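Peptidase, C14 family (Geobacter sulfurreducens PCA, PDB 3BIJ) is of unknown function but, as a member of the caspase-like C14 peptidase family, may act as a cysteine endopeptidase. Local coordinates at residues G125-V130 with L270-F275. Numbering follows the deposited sequence.
Sequences GVRVLV and LKQRPF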
ATOM      1  N   GLY A 125      -9.592 -49.904 -14.359  1.00 66.47           N
ATOM      2  CA  GLY A 125      -8.249 -49.544 -14.777  1.00 61.50           C
ATOM      3  C   GLY A 125      -8.195 -48.313 -15.658  1.00 56.82           C
ATOM      4  O   GLY A 125      -7.268 -48.156 -16.450  1.00 65.83           O
ATOM      5  N   VAL A 126      -9.180 -47.434 -15.534  1.00 48.97           N
ATOM      6  CA  VAL A 126      -9.199 -46.228 -16.352  1.00 48.95           C
ATOM      7  C   VAL A 126      -8.616 -45.031 -15.585  1.00 46.36           C
ATOM      8  O   VAL A 126      -8.882 -44.852 -14.400  1.00 35.30           O
ATOM      9  CB  VAL A 126     -10.659 -45.937 -16.877  1.00 46.26           C
ATOM     10  CG1 VAL A 126     -11.654 -46.101 -15.758  1.00 53.32           C
ATOM     11  CG2 VAL A 126     -10.749 -44.534 -17.459  1.00 43.48           C
ATOM     12  N   ARG A 127      -7.784 -44.246 -16.268  1.00 48.44           N
ATOM     13  CA  ARG A 127      -7.160 -43.070 -15.668  1.00 42.80           C
ATOM     14  C   ARG A 127      -8.061 -41.872 -15.926  1.00 47.04           C
ATOM     15  O   ARG A 127      -8.515 -41.667 -17.056  1.00 47.84           O
ATOM     16  CB  ARG A 127      -5.780 -42.813 -16.283  1.00 35.46           C
ATOM     17  CG  ARG A 127      -4.770 -43.921 -16.040  1.00 39.47           C
ATOM     18  CD  ARG A 127      -4.362 -44.591 -17.344  1.00 44.19           C
ATOM     19  NE  ARG A 127      -3.523 -43.710 -18.146  1.00 41.88           N
ATOM     20  CZ  ARG A 127      -3.530 -43.678 -19.472  1.00 53.83           C
ATOM     21  NH1 ARG A 127      -4.337 -44.480 -20.158  1.00 50.43           N
ATOM     22  NH2 ARG A 127      -2.740 -42.830 -20.114  1.00 58.42           N
ATOM     23  N   VAL A 128      -8.327 -41.094 -14.880  1.00 43.33           N
ATOM     24  CA  VAL A 128      -9.177 -39.909 -14.990  1.00 41.43           C
ATOM     25  C   VAL A 128      -8.350 -38.680 -14.623  1.00 44.13           C
ATOM     26  O   VAL A 128      -7.968 -38.508 -13.468  1.00 49.49           O
ATOM     27  CB  VAL A 128     -10.403 -39.997 -14.041  1.00 38.59           C
ATOM     28  CG1 VAL A 128     -11.251 -38.753 -14.168  1.00 39.66           C
ATOM     29  CG2 VAL A 128     -11.235 -41.226 -14.381  1.00 46.12           C
ATOM     30  N   LEU A 129      -8.066 -37.839 -15.612  1.00 38.13           N
ATOM     31  CA  LEU A 129      -7.279 -36.630 -15.398  1.00 35.99           C
ATOM     32  C   LEU A 129      -8.192 -35.412 -15.421  1.00 38.33           C
ATOM     33  O   LEU A 129      -8.829 -35.143 -16.434  1.00 41.45           O
ATOM     34  CB  LEU A 129      -6.225 -36.504 -16.494  1.00 33.83           C
ATOM     35  CG  LEU A 129      -5.300 -35.295 -16.430  1.00 40.54           C
ATOM     36  CD1 LEU A 129      -4.431 -35.373 -15.196  1.00 32.18           C
ATOM     37  CD2 LEU A 129      -4.460 -35.261 -17.694  1.00 28.26           C
ATOM     38  N   VAL A 130      -8.252 -34.672 -14.315  1.00 43.34           N
ATOM     39  CA  VAL A 130      -9.124 -33.492 -14.224  1.00 43.04           C
ATOM     40  C   VAL A 130      -8.381 -32.174 -13.954  1.00 44.75           C
ATOM     41  O   VAL A 130      -7.607 -32.075 -13.005  1.00 40.83           O
ATOM     42  CB  VAL A 130     -10.183 -33.659 -13.088  1.00 35.63           C
ATOM     43  CG1 VAL A 130     -11.106 -32.464 -13.073  1.00 26.74           C
ATOM     44  CG2 VAL A 130     -10.975 -34.940 -13.265  1.00 30.36           C
ATOM     45  N   LEU A 270       0.619 -41.668 -12.387  1.00 56.24           N
ATOM     46  CA  LEU A 270       1.217 -40.429 -11.905  1.00 54.41           C
ATOM     47  C   LEU A 270       2.665 -40.291 -12.379  1.00 57.65           C
ATOM     48  O   LEU A 270       3.258 -39.215 -12.298  1.00 57.80           O
ATOM     49  CB  LEU A 270       1.138 -40.372 -10.375  1.00 55.52           C
ATOM     50  CG  LEU A 270      -0.091 -39.674  -9.763  1.00 54.13           C
ATOM     51  CD1 LEU A 270      -1.387 -40.125 -10.422  1.00 48.22           C
ATOM     52  CD2 LEU A 270      -0.111 -39.967  -8.275  1.00 44.54           C
ATOM     53  N   LYS A 271       3.216 -41.385 -12.900  1.00 55.08           N
ATOM     54  CA  LYS A 271       4.586 -41.399 -13.392  1.00 52.43           C
ATOM     55  C   LYS A 271       4.667 -41.106 -14.886  1.00 52.20           C
ATOM     56  O   LYS A 271       5.744 -40.818 -15.406  1.00 45.30           O
ATOM     57  CB  LYS A 271       5.234 -42.754 -13.099  1.00 61.94           C
ATOM     58  CG  LYS A 271       6.499 -42.674 -12.243  1.00 74.24           C
ATOM     59  CD  LYS A 271       6.216 -42.101 -10.858  1.00 86.84           C
ATOM     60  CE  LYS A 271       6.936 -40.765 -10.633  1.00 94.52           C
ATOM     61  NZ  LYS A 271       6.522 -40.093  -9.348  1.00 98.50           N
ATOM     62  N   GLN A 272       3.531 -41.174 -15.577  1.00 56.86           N
ATOM     63  CA  GLN A 272       3.490 -40.915 -17.017  1.00 52.55           C
ATOM     64  C   GLN A 272       3.717 -39.440 -17.337  1.00 45.87           C
ATOM     65  O   GLN A 272       3.826 -38.608 -16.441  1.00 45.15           O
ATOM     66  CB  GLN A 272       2.135 -41.319 -17.602  1.00 55.96           C
ATOM     67  CG  GLN A 272       1.692 -42.738 -17.320  1.00 56.12           C
ATOM     68  CD  GLN A 272       0.391 -43.083 -18.027  1.00 53.39           C
ATOM     69  OE1 GLN A 272      -0.616 -42.392 -17.879  1.00 59.79           O
ATOM     70  NE2 GLN A 272       0.407 -44.164 -18.795  1.00 58.99           N
ATOM     71  N   ARG A 273       3.779 -39.127 -18.625  1.00 47.34           N
ATOM     72  CA  ARG A 273       3.950 -37.752 -19.071  1.00 49.54           C
ATOM     73  C   ARG A 273       2.576 -37.083 -18.954  1.00 53.44           C
ATOM     74  O   ARG A 273       1.558 -37.670 -19.317  1.00 59.03           O
ATOM     75  CB  ARG A 273       4.460 -37.725 -20.515  1.00 43.67           C
ATOM     76  CG  ARG A 273       5.236 -36.445 -20.825  1.00 49.87           C
ATOM     77  CD  ARG A 273       6.138 -36.449 -22.066  1.00 41.36           C
ATOM     78  NE  ARG A 273       5.442 -35.921 -23.185  1.00 59.40           N
ATOM     79  CZ  ARG A 273       5.565 -34.873 -23.987  1.00 54.98           C
ATOM     80  NH1 ARG A 273       6.480 -33.909 -23.978  1.00 63.74           N
ATOM     81  NH2 ARG A 273       4.610 -34.854 -24.880  1.00 64.77           N
ATOM     82  N   PRO A 274       2.532 -35.840 -18.457  1.00 57.61           N
ATOM     83  CA  PRO A 274       1.285 -35.090 -18.277  1.00 61.87           C
ATOM     84  C   PRO A 274       0.068 -35.336 -19.180  1.00 63.79           C
ATOM     85  O   PRO A 274      -1.056 -35.169 -18.717  1.00 77.80           O
ATOM     86  CB  PRO A 274       1.743 -33.625 -18.285  1.00 56.28           C
ATOM     87  CG  PRO A 274       3.089 -33.660 -18.944  1.00 69.82           C
ATOM     88  CD  PRO A 274       3.682 -34.926 -18.386  1.00 61.63           C
ATOM     89  N   PHE A 275       0.227 -35.721 -20.439  1.00 41.35           N
ATOM     90  CA  PHE A 275      -0.994 -35.943 -21.221  1.00 42.46           C
ATOM     91  C   PHE A 275      -0.989 -37.222 -22.003  1.00 45.45           C
ATOM     92  O   PHE A 275      -1.613 -37.327 -23.053  1.00 42.29           O
ATOM     93  CB  PHE A 275      -1.248 -34.771 -22.154  1.00 37.40           C
ATOM     94  CG  PHE A 275      -1.594 -33.506 -21.435  1.00 44.52           C
ATOM     95  CD1 PHE A 275      -2.861 -33.319 -20.893  1.00 44.34           C
ATOM     96  CD2 PHE A 275      -0.650 -32.502 -21.282  1.00 46.29           C
ATOM     97  CE1 PHE A 275      -3.181 -32.148 -20.210  1.00 38.67           C
ATOM     98  CE2 PHE A 275      -0.955 -31.330 -20.601  1.00 42.87           C
ATOM     99  CZ  PHE A 275      -2.222 -31.152 -20.066  1.00 48.04           C
TER
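Arg127 holds Gln272 side-on, spending two nitrogens on a single acceptor: NE lies 3.2 Å and NH2 3.1 Å from Gln272 OE1. Sharing one acceptor, neither N-H can point straight at it, and both N-H...O angles are 137°; the oxygen also lies somewhat out of the guanidinium plane. The amide stands nearly upright to that plane, the two being 80° apart. Gln272 reaches across with its chain extended beyond CG (chi2 -176°), whereas the arginine bends at chi2 and chi3 to present its NE edge. With Arg127 cut back to an alanine, OE1 of the buried Gln272 would probably lose both donors and its amide be freer to turn.

Two residues along the strand, the contact is carried by Leu129, whose CD2 rests 4.1 Å from Phe275 CD1, meeting the ring obliquely, and lies 3.6 Å from the carbonyl oxygen of Pro274. In the next shell, Trp231 packs edge-to-face with the Phe275 ring, Met78 touches both Leu129 and Phe275, and a weak hydrogen bond links Arg127 NH1 to Gly74 O. The example illustrates how side chains pointing from one face of a central parallel strand, here 127-133 of the caspase-like alpha/beta fold, secure the C-terminal segment following helix 267-271 against the sheet.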